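Local coordinates for protein GTP pyrophosphokinase YjbM (Bacillus subtilis, PDB 5DEC) that makes the alarmone (p)ppGpp as a homotetramer, transferring pyrophosphate from ATP to GDP or GTP with high cooperativity, at residues Leu83-Gln88 / Val145-Arg150; Gly122-His127 / Leu152-Trp157; Gln22-Leu27 / Asp79-Arg84. One frame throughout, in Å; residues are numbered along the deposited sequence.

Contact 1 (Leu83-Gln88 / Val145-Arg150)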
loop_
_atom_site.group_PDB
_atom_site.type_symbol
_atom_site.label_atom_id
_atom_site.label_comp_id
_atom_site.label_asym_id
_atom_site.label_seq_id
_atom_site.Cartn_x
_atom_site.Cartn_y
_atom_site.Cartn_z
ATOM N N LEU B 83 -14.417 -9.883 4.330
ATOM C CA LEU B 83 -14.126 -9.078 3.152
ATOM C C LEU B 83 -15.419 -8.613 2.527
ATOM O O LEU B 83 -16.479 -9.218 2.727
ATOM C CB LEU B 83 -13.295 -9.832 2.114
ATOM C CG LEU B 83 -11.803 -9.810 2.456
ATOM C CD1 LEU B 83 -11.458 -11.006 3.327
ATOM C CD2 LEU B 83 -10.942 -9.735 1.224
ATOM N N ARG B 84 -15.344 -7.521 1.784
ATOM C CA ARG B 84 -16.515 -7.082 1.039
ATOM C C ARG B 84 -16.105 -6.833 -0.379
ATOM O O ARG B 84 -15.103 -6.146 -0.639
ATOM C CB ARG B 84 -17.136 -5.834 1.653
ATOM C CG ARG B 84 -17.561 -6.120 3.082
ATOM C CD ARG B 84 -18.568 -5.158 3.645
ATOM N NE ARG B 84 -18.988 -5.648 4.954
ATOM C CZ ARG B 84 -19.395 -4.878 5.954
ATOM N NH1 ARG B 84 -19.480 -3.564 5.789
ATOM N NH2 ARG B 84 -19.751 -5.431 7.109
ATOM N N ILE B 85 -16.879 -7.404 -1.292
ATOM C CA ILE B 85 -16.614 -7.243 -2.707
ATOM C C ILE B 85 -17.755 -6.387 -3.258
ATOM O O ILE B 85 -18.916 -6.767 -3.137
ATOM C CB ILE B 85 -16.557 -8.604 -3.439
ATOM C CG1 ILE B 85 -15.455 -9.501 -2.841
ATOM C CG2 ILE B 85 -16.322 -8.388 -4.915
ATOM C CD1 ILE B 85 -15.428 -10.944 -3.446
ATOM N N MET B 86 -17.421 -5.239 -3.850
ATOM C CA MET B 86 -18.433 -4.322 -4.391
ATOM C C MET B 86 -18.469 -4.435 -5.912
ATOM O O MET B 86 -17.426 -4.388 -6.560
ATOM C CB MET B 86 -18.131 -2.878 -3.989
ATOM C CG MET B 86 -18.940 -2.402 -2.792
ATOM S SD MET B 86 -18.672 -3.406 -1.314
ATOM C CE MET B 86 -16.991 -2.988 -0.905
ATOM N N CYS B 87 -19.671 -4.581 -6.460
ATOM C CA CYS B 87 -19.865 -4.734 -7.899
ATOM C C CYS B 87 -20.728 -3.605 -8.458
ATOM O O CYS B 87 -21.590 -3.090 -7.767
ATOM C CB CYS B 87 -20.529 -6.084 -8.200
ATOM S SG CYS B 87 -19.766 -7.495 -7.376
ATOM N N GLN B 88 -20.521 -3.264 -9.722
ATOM C CA GLN B 88 -21.308 -2.231 -10.388
ATOM C C GLN B 88 -22.746 -2.646 -10.632
ATOM O O GLN B 88 -23.670 -1.873 -10.388
ATOM C CB GLN B 88 -20.645 -1.888 -11.706
ATOM C CG GLN B 88 -20.988 -0.551 -12.270
ATOM C CD GLN B 88 -19.946 -0.109 -13.267
ATOM O OE1 GLN B 88 -19.757 -0.746 -14.296
ATOM N NE2 GLN B 88 -19.238 0.967 -12.951
ATOM N N VAL B 145 -13.498 -17.089 7.087
ATOM C CA VAL B 145 -13.529 -15.726 6.581
ATOM C C VAL B 145 -14.872 -15.491 5.921
ATOM O O VAL B 145 -15.259 -16.246 5.022
ATOM C CB VAL B 145 -12.426 -15.457 5.541
ATOM C CG1 VAL B 145 -12.470 -14.010 5.090
ATOM C CG2 VAL B 145 -11.024 -15.828 6.108
ATOM N N GLU B 146 -15.583 -14.458 6.354
ATOM C CA GLU B 146 -16.844 -14.112 5.700
ATOM C C GLU B 146 -16.574 -13.228 4.485
ATOM O O GLU B 146 -15.816 -12.267 4.564
ATOM C CB GLU B 146 -17.781 -13.380 6.652
ATOM C CG GLU B 146 -19.098 -12.983 5.990
ATOM C CD GLU B 146 -19.917 -12.046 6.867
ATOM O OE1 GLU B 146 -19.674 -10.820 6.799
ATOM O OE2 GLU B 146 -20.770 -12.536 7.634
ATOM N N ILE B 147 -17.180 -13.560 3.353
ATOM C CA ILE B 147 -17.054 -12.718 2.170
ATOM C C ILE B 147 -18.461 -12.253 1.783
ATOM O O ILE B 147 -19.333 -13.078 1.534
ATOM C CB ILE B 147 -16.444 -13.454 0.972
ATOM C CG1 ILE B 147 -15.075 -14.052 1.312
ATOM C CG2 ILE B 147 -16.344 -12.492 -0.235
ATOM C CD1 ILE B 147 -14.435 -14.783 0.148
ATOM N N GLN B 148 -18.696 -10.949 1.771
ATOM C CA GLN B 148 -19.976 -10.426 1.276
ATOM C C GLN B 148 -19.811 -9.835 -0.113
ATOM O O GLN B 148 -18.763 -9.279 -0.430
ATOM C CB GLN B 148 -20.555 -9.366 2.203
ATOM C CG GLN B 148 -20.761 -9.802 3.639
ATOM C CD GLN B 148 -21.611 -8.797 4.408
ATOM O OE1 GLN B 148 -22.408 -8.063 3.815
ATOM N NE2 GLN B 148 -21.404 -8.720 5.715
ATOM N N ILE B 149 -20.828 -9.998 -0.958
ATOM C CA ILE B 149 -20.801 -9.424 -2.292
ATOM C C ILE B 149 -22.009 -8.465 -2.408
ATOM O O ILE B 149 -23.127 -8.860 -2.116
ATOM C CB ILE B 149 -20.862 -10.511 -3.363
ATOM C CG1 ILE B 149 -19.930 -11.683 -2.977
ATOM C CG2 ILE B 149 -20.511 -9.932 -4.765
ATOM C CD1 ILE B 149 -20.047 -12.858 -3.928
ATOM N N ARG B 150 -21.763 -7.225 -2.818
ATOM C CA ARG B 150 -22.788 -6.180 -2.813
ATOM C C ARG B 150 -22.653 -5.303 -4.024
ATOM O O ARG B 150 -21.547 -5.089 -4.490
ATOM C CB ARG B 150 -22.651 -5.281 -1.575
ATOM C CG ARG B 150 -22.717 -5.958 -0.229
ATOM C CD ARG B 150 -22.342 -4.957 0.848
ATOM N NE ARG B 150 -22.676 -5.419 2.185
ATOM C CZ ARG B 150 -22.479 -4.705 3.283
ATOM N NH1 ARG B 150 -21.952 -3.491 3.192
ATOM N NH2 ARG B 150 -22.836 -5.189 4.463
HETATM O O HOH W 1 -17.747 -9.264 5.387
#
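Ile85 and Ile147 form the middle of an apolar strip along one face of two parallel strands, with CD1 of Ile85 3.7 Å from CG2 of Ile147. The strip runs on to Cys87, whose SG meets CG2 of Ile149 at 3.6 Å, and back to Leu83, whose CD1 touches CG1 of Val145. Leu31 of helix 11-38 and Val96 of helix 90-102 cover this face. The backbones are zipped by five hydrogen bonds in parallel fashion: Leu83 N and Ile85 N give to Glu146 O and Gln148 O, Gln148 N and Arg150 N give to Leu83 O and Ile85 O, and Cys87 N reaches Arg150 O. Strands 81-87 and 139-151 are central neighbours in the five-stranded mixed sheet of the nucleotidyltransferase-like RelA/SpoT synthetase fold. A water donates to both Leu83 O and OE1 of Glu146, the inferred proton acceptor. On the polar face Gln148 NE2 gives a nearly straight bond (168°) of 2.9 Å to Glu146 OE1, arriving from above the carboxylate plane. Gln148 OE1 is held by Ser125 OG and takes weak bonds from Arg150 NE and NH2, while Arg150 NH1 goes to Asn155. Over Arg150 lies the guanidinium of ATP-binding Arg84, its plane 31° from its neighbour's; Arg150 NH2 sits over the centre of the Arg84 guanidinium, 3.7 Å above its plane. The extended Arg84 chain also lays CD over the rim of the Arg150 guanidinium, 3.8 Å above its plane. Shortening Arg84 to an alanine would probably uncover that face of Arg150 and remove a positive charge from the ATP pocket.

Contact 2 (Gly122-His127 / Leu152-Trp157)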
loop_
_atom_site.group_PDB
_atom_site.type_symbol
_atom_site.label_atom_id
_atom_site.label_comp_id
_atom_site.label_asym_id
_atom_site.label_seq_id
_atom_site.Cartn_x
_atom_site.Cartn_y
_atom_site.Cartn_z
ATOM N N GLY B 122 -34.730 -3.558 4.560
ATOM C CA GLY B 122 -34.169 -3.318 3.244
ATOM C C GLY B 122 -32.723 -3.730 3.014
ATOM O O GLY B 122 -32.147 -3.363 1.988
ATOM N N TYR B 123 -32.136 -4.485 3.943
ATOM C CA TYR B 123 -30.742 -4.938 3.796
ATOM C C TYR B 123 -30.621 -5.841 2.589
ATOM O O TYR B 123 -31.377 -6.796 2.447
ATOM C CB TYR B 123 -30.249 -5.680 5.048
ATOM C CG TYR B 123 -28.820 -6.211 4.966
ATOM C CD1 TYR B 123 -27.724 -5.369 5.155
ATOM C CD2 TYR B 123 -28.574 -7.560 4.707
ATOM C CE1 TYR B 123 -26.413 -5.857 5.077
ATOM C CE2 TYR B 123 -27.274 -8.058 4.635
ATOM C CZ TYR B 123 -26.201 -7.202 4.824
ATOM O OH TYR B 123 -24.914 -7.692 4.754
ATOM N N ARG B 124 -29.693 -5.502 1.703
ATOM C CA ARG B 124 -29.409 -6.302 0.518
ATOM C C ARG B 124 -27.910 -6.656 0.483
ATOM O O ARG B 124 -27.067 -5.748 0.513
ATOM C CB ARG B 124 -29.826 -5.497 -0.704
ATOM C CG ARG B 124 -31.324 -5.210 -0.728
ATOM C CD ARG B 124 -31.646 -4.002 -1.611
ATOM N NE ARG B 124 -31.206 -4.145 -2.988
ATOM C CZ ARG B 124 -30.484 -3.231 -3.633
ATOM N NH1 ARG B 124 -30.092 -2.121 -3.011
ATOM N NH2 ARG B 124 -30.131 -3.441 -4.892
ATOM N N SER B 125 -27.590 -7.953 0.391
ATOM C CA SER B 125 -26.198 -8.438 0.356
ATOM C C SER B 125 -26.147 -9.953 0.146
ATOM O O SER B 125 -27.026 -10.681 0.605
ATOM C CB SER B 125 -25.447 -8.067 1.645
ATOM O OG SER B 125 -24.064 -8.392 1.580
ATOM N N TYR B 126 -25.139 -10.432 -0.575
ATOM C CA TYR B 126 -24.914 -11.871 -0.629
ATOM C C TYR B 126 -23.756 -12.255 0.286
ATOM O O TYR B 126 -22.690 -11.646 0.214
ATOM C CB TYR B 126 -24.621 -12.320 -2.049
ATOM C CG TYR B 126 -24.290 -13.786 -2.155
ATOM C CD1 TYR B 126 -25.293 -14.736 -2.270
ATOM C CD2 TYR B 126 -22.964 -14.223 -2.138
ATOM C CE1 TYR B 126 -24.991 -16.079 -2.372
ATOM C CE2 TYR B 126 -22.655 -15.562 -2.234
ATOM C CZ TYR B 126 -23.672 -16.484 -2.354
ATOM O OH TYR B 126 -23.367 -17.819 -2.461
ATOM N N HIS B 127 -23.943 -13.279 1.114
ATOM C CA HIS B 127 -22.882 -13.710 2.011
ATOM C C HIS B 127 -22.389 -15.104 1.671
ATOM O O HIS B 127 -23.178 -16.000 1.345
ATOM C CB HIS B 127 -23.346 -13.718 3.474
ATOM C CG HIS B 127 -23.766 -12.389 4.003
ATOM N ND1 HIS B 127 -23.845 -12.120 5.352
ATOM C CD2 HIS B 127 -24.108 -11.232 3.375
ATOM C CE1 HIS B 127 -24.236 -10.873 5.535
ATOM N NE2 HIS B 127 -24.401 -10.313 4.344
ATOM N N LEU B 152 -22.657 -1.413 -5.421
ATOM C CA LEU B 152 -22.268 -0.139 -4.847
ATOM C C LEU B 152 -23.416 0.493 -4.044
ATOM O O LEU B 152 -23.206 1.019 -2.948
ATOM C CB LEU B 152 -21.805 0.816 -5.958
ATOM C CG LEU B 152 -20.538 0.404 -6.736
ATOM C CD1 LEU B 152 -20.303 1.267 -7.992
ATOM C CD2 LEU B 152 -19.327 0.453 -5.827
ATOM N N ALA B 153 -24.620 0.453 -4.608
ATOM C CA ALA B 153 -25.787 1.065 -3.990
ATOM C C ALA B 153 -26.216 0.327 -2.720
ATOM O O ALA B 153 -26.562 0.954 -1.719
ATOM C CB ALA B 153 -26.936 1.119 -4.995
ATOM N N MET B 154 -26.202 -1.008 -2.770
ATOM C CA MET B 154 -26.404 -1.848 -1.579
ATOM C C MET B 154 -25.386 -1.522 -0.490
ATOM O O MET B 154 -25.711 -1.462 0.695
ATOM C CB MET B 154 -26.252 -3.331 -1.943
ATOM C CG MET B 154 -27.330 -3.881 -2.841
ATOM S SD MET B 154 -26.831 -5.429 -3.641
ATOM C CE MET B 154 -26.341 -6.463 -2.344
ATOM N N ASN B 155 -24.129 -1.396 -0.887
ATOM C CA ASN B 155 -23.082 -1.138 0.085
ATOM C C ASN B 155 -23.288 0.235 0.728
ATOM O O ASN B 155 -23.107 0.416 1.934
ATOM C CB ASN B 155 -21.694 -1.216 -0.567
ATOM C CG ASN B 155 -20.573 -1.035 0.445
ATOM O OD1 ASN B 155 -20.502 -1.766 1.427
ATOM N ND2 ASN B 155 -19.672 -0.100 0.184
ATOM N N PHE B 156 -23.663 1.201 -0.098
ATOM C CA PHE B 156 -23.932 2.550 0.413
ATOM C C PHE B 156 -25.052 2.515 1.461
ATOM O O PHE B 156 -24.895 3.017 2.587
ATOM C CB PHE B 156 -24.282 3.480 -0.755
ATOM C CG PHE B 156 -24.646 4.875 -0.345
ATOM C CD1 PHE B 156 -24.109 5.454 0.799
ATOM C CD2 PHE B 156 -25.489 5.628 -1.134
ATOM C CE1 PHE B 156 -24.459 6.743 1.171
ATOM C CE2 PHE B 156 -25.829 6.935 -0.773
ATOM C CZ PHE B 156 -25.299 7.488 0.360
ATOM N N TRP B 157 -26.177 1.922 1.088
ATOM C CA TRP B 157 -27.313 1.830 2.029
ATOM C C TRP B 157 -26.927 1.099 3.318
ATOM O O TRP B 157 -27.247 1.561 4.426
ATOM C CB TRP B 157 -28.521 1.145 1.380
ATOM C CG TRP B 157 -29.677 1.156 2.307
ATOM C CD1 TRP B 157 -30.610 2.138 2.424
ATOM C CD2 TRP B 157 -29.979 0.174 3.317
ATOM N NE1 TRP B 157 -31.513 1.815 3.426
ATOM C CE2 TRP B 157 -31.145 0.639 3.983
ATOM C CE3 TRP B 157 -29.408 -1.031 3.691
ATOM C CZ2 TRP B 157 -31.725 -0.108 5.017
ATOM C CZ3 TRP B 157 -29.971 -1.744 4.716
ATOM C CH2 TRP B 157 -31.140 -1.289 5.364
HETATM O O HOH W 2 -27.872 -3.331 1.266
#
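Met154 reaches from the first turn of helix 152-167 and crosses Arg124, the two side chains meeting at about a right angle. CG of Met154 sits over one face of the guanidinium, 3.2 Å above its plane and off toward the rim, and lies 3.3 Å from Arg124 CZ. Arg124 can fold over it because its chain bends at chi3 (58°), which brings the flat group back over the thioether chain; NH2 then goes on to a salt bridge with Asp191 on helix 174-202. Met154 is bent at its own chi3 (54°), which turns the terminal methyl against the loop backbone: CE packs tightly, 3.0 Å from Arg124 O and 3.3 Å from Ser125 CA. A water ties the two backbones together, accepting from Arg124 N and donating to Met154 O.

One turn on, Trp157 puts its six-membered ring against the loop, the indole leaving the helix toward Gly122 and Tyr123. Gly122 lies over one face, its C 3.7 Å from Trp157 CH2, while Trp157 CZ3 comes to 3.4 Å from Tyr123 CA. The positive phi of Gly122 (117°) is a backbone angle that glycine takes readily. Trp157 NE1 gives its hydrogen to Leu180 O, which fixes the far edge of the ring. Tyr123 swings its own ring away from the helix, and its OH shares a hydrogen bond of 2.7 Å with NE2 of product-binding His127, met in the plane at the edge of the imidazole. Ser121 and Glu161, both product-binding, lie close to Trp157; the helix packs against a loop consistent with the G-loop of RelA/SpoT synthetases, which receives the guanosine nucleotide.

Contact 3 (Gln22-Leu27 / Asp79-Arg84)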
loop_
_atom_site.group_PDB
_atom_site.type_symbol
_atom_site.label_atom_id
_atom_site.label_comp_id
_atom_site.label_asym_id
_atom_site.label_seq_id
_atom_site.Cartn_x
_atom_site.Cartn_y
_atom_site.Cartn_z
ATOM N N GLN B 22 -3.855 -11.851 8.762
ATOM C CA GLN B 22 -3.046 -12.319 7.641
ATOM C C GLN B 22 -3.951 -12.972 6.571
ATOM O O GLN B 22 -3.760 -12.771 5.377
ATOM C CB GLN B 22 -1.961 -13.290 8.135
ATOM C CG GLN B 22 -1.026 -13.835 7.028
ATOM C CD GLN B 22 -0.197 -12.768 6.336
ATOM O OE1 GLN B 22 0.069 -11.705 6.897
ATOM N NE2 GLN B 22 0.230 -13.051 5.109
ATOM N N ALA B 23 -4.953 -13.723 6.994
ATOM C CA ALA B 23 -5.890 -14.296 6.017
ATOM C C ALA B 23 -6.569 -13.200 5.196
ATOM O O ALA B 23 -6.685 -13.292 3.966
ATOM C CB ALA B 23 -6.928 -15.144 6.716
ATOM N N VAL B 24 -7.029 -12.162 5.884
ATOM C CA VAL B 24 -7.637 -11.014 5.200
ATOM C C VAL B 24 -6.677 -10.347 4.219
ATOM O O VAL B 24 -7.050 -10.069 3.076
ATOM C CB VAL B 24 -8.167 -9.989 6.233
ATOM C CG1 VAL B 24 -8.571 -8.678 5.555
ATOM C CG2 VAL B 24 -9.349 -10.599 6.981
ATOM N N GLU B 25 -5.427 -10.102 4.620
ATOM C CA GLU B 25 -4.496 -9.458 3.677
ATOM C C GLU B 25 -4.200 -10.332 2.448
ATOM O O GLU B 25 -4.006 -9.822 1.320
ATOM C CB GLU B 25 -3.166 -9.098 4.360
ATOM C CG GLU B 25 -3.282 -8.003 5.421
ATOM C CD GLU B 25 -4.078 -6.786 4.948
ATOM O OE1 GLU B 25 -3.807 -6.250 3.858
ATOM O OE2 GLU B 25 -4.984 -6.358 5.683
ATOM N N GLU B 26 -4.106 -11.641 2.656
ATOM C CA GLU B 26 -3.840 -12.540 1.530
ATOM C C GLU B 26 -5.026 -12.558 0.574
ATOM O O GLU B 26 -4.856 -12.459 -0.629
ATOM C CB GLU B 26 -3.515 -13.950 2.025
ATOM C CG GLU B 26 -2.150 -14.002 2.750
ATOM C CD GLU B 26 -1.703 -15.397 3.151
ATOM O OE1 GLU B 26 -2.264 -16.395 2.636
ATOM O OE2 GLU B 26 -0.775 -15.488 3.991
ATOM N N LEU B 27 -6.228 -12.662 1.121
ATOM C CA LEU B 27 -7.431 -12.682 0.306
ATOM C C LEU B 27 -7.691 -11.347 -0.379
ATOM O O LEU B 27 -8.222 -11.317 -1.484
ATOM C CB LEU B 27 -8.633 -13.094 1.153
ATOM C CG LEU B 27 -8.709 -14.598 1.408
ATOM C CD1 LEU B 27 -9.730 -14.882 2.507
ATOM C CD2 LEU B 27 -9.074 -15.344 0.126
ATOM N N ASP B 79 -17.375 -14.400 11.222
ATOM C CA ASP B 79 -17.058 -13.097 10.642
ATOM C C ASP B 79 -16.046 -12.295 11.451
ATOM O O ASP B 79 -16.010 -11.068 11.371
ATOM C CB ASP B 79 -18.332 -12.275 10.484
ATOM C CG ASP B 79 -18.994 -11.980 11.810
ATOM O OD1 ASP B 79 -18.844 -12.791 12.748
ATOM O OD2 ASP B 79 -19.656 -10.930 11.918
ATOM N N ILE B 80 -15.198 -12.986 12.199
ATOM C CA ILE B 80 -14.075 -12.326 12.830
ATOM C C ILE B 80 -13.236 -11.699 11.728
ATOM O O ILE B 80 -12.825 -10.532 11.821
ATOM C CB ILE B 80 -13.263 -13.310 13.680
ATOM C CG1 ILE B 80 -14.120 -13.781 14.853
ATOM C CG2 ILE B 80 -11.982 -12.659 14.188
ATOM C CD1 ILE B 80 -13.539 -14.959 15.596
ATOM N N ALA B 81 -13.014 -12.470 10.666
ATOM C CA ALA B 81 -12.387 -11.948 9.458
ATOM C C ALA B 81 -13.459 -11.727 8.396
ATOM O O ALA B 81 -14.318 -12.597 8.183
ATOM C CB ALA B 81 -11.329 -12.902 8.954
ATOM N N GLY B 82 -13.429 -10.577 7.732
ATOM C CA GLY B 82 -14.443 -10.305 6.717
ATOM C C GLY B 82 -13.910 -9.552 5.515
ATOM O O GLY B 82 -13.055 -8.675 5.643
ATOM N N LEU B 83 -14.417 -9.883 4.330
ATOM C CA LEU B 83 -14.126 -9.078 3.152
ATOM C C LEU B 83 -15.419 -8.613 2.527
ATOM O O LEU B 83 -16.479 -9.218 2.727
ATOM C CB LEU B 83 -13.295 -9.832 2.114
ATOM C CG LEU B 83 -11.803 -9.810 2.456
ATOM C CD1 LEU B 83 -11.458 -11.006 3.327
ATOM C CD2 LEU B 83 -10.942 -9.735 1.224
ATOM N N ARG B 84 -15.344 -7.521 1.784
ATOM C CA ARG B 84 -16.515 -7.082 1.039
ATOM C C ARG B 84 -16.105 -6.833 -0.379
ATOM O O ARG B 84 -15.103 -6.146 -0.639
ATOM C CB ARG B 84 -17.136 -5.834 1.653
ATOM C CG ARG B 84 -17.561 -6.120 3.082
ATOM C CD ARG B 84 -18.568 -5.158 3.645
ATOM N NE ARG B 84 -18.988 -5.648 4.954
ATOM C CZ ARG B 84 -19.395 -4.878 5.954
ATOM N NH1 ARG B 84 -19.480 -3.564 5.789
ATOM N NH2 ARG B 84 -19.751 -5.431 7.109
#
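Val24 and Ala81 make the tightest join between helix 11-38 and the start of strand 81-87, with Val24 CG2 3.6 Å from Ala81 CB. The link across the two segments is entirely apolar. CG1 of Val24 lies anti to the backbone N (chi1 170°), which leaves CG2 beside that N and turned to the strand, and this single methyl does the work: besides the alanine it brushes the backbone N of Gly82 and comes to 4.2 Å from CD1 of Leu83. One turn along, CB of Leu27 drops onto the forked end of Leu83, at 4.1 Å from CD2 and equally far from CD1, so the isobutyl group straddles it. Val54 of strand 49-54 and Val145 of strand 139-151 extend this layer, touching Val24 and Leu27 respectively.

The polar bonds lie off the contact face. On the helix, Gln22 NE2 gives a straight bond of 2.9 Å to Glu26 OE2, in the amide plane and at the carboxylate's anti lone pair. The same NE2 also bonds Val29 O of the third subunit, a residue that packs on Glu25 and Glu26 too, so this flank faces the tetramer interface. Within the chain, Glu26 OE1 takes a hydrogen bond from Tyr132. On the strand side, Asp79, which binds magnesium and ATP, makes salt bridges to Lys55 and Lys63 well away from the helix.

The axes of 22-27 and 81-84 come within 8.3 Å, 21° apart in direction. This is a helix laid flat on a mixed beta sheet, packed on the face of strand 81-87 that carries Ala81 and Leu83.

From the N terminus, helix 11-38 supplies 22-27, and the chain then runs through strand 49-54 and helix 57-66 before 79-84 returns to close contact 3. Contact 1 opens at once on the same strand, 81-87, sharing Leu83 and Arg84 with it. Helix 90-102 and strand 107-113 follow, and contact 2 opens at 122-127 while contact 1 is still open. Contact 1 closes at 145-150 and contact 2 directly after, at 152-157, so these two cross, while contacts 2 and 3 stand in series. Ile149 N and Tyr126 O bond contacts 1 and 2 together; contact 1, in the middle of the sheet, joins the strand covered by helix 11-38 to the strand that leads into helix 152-167.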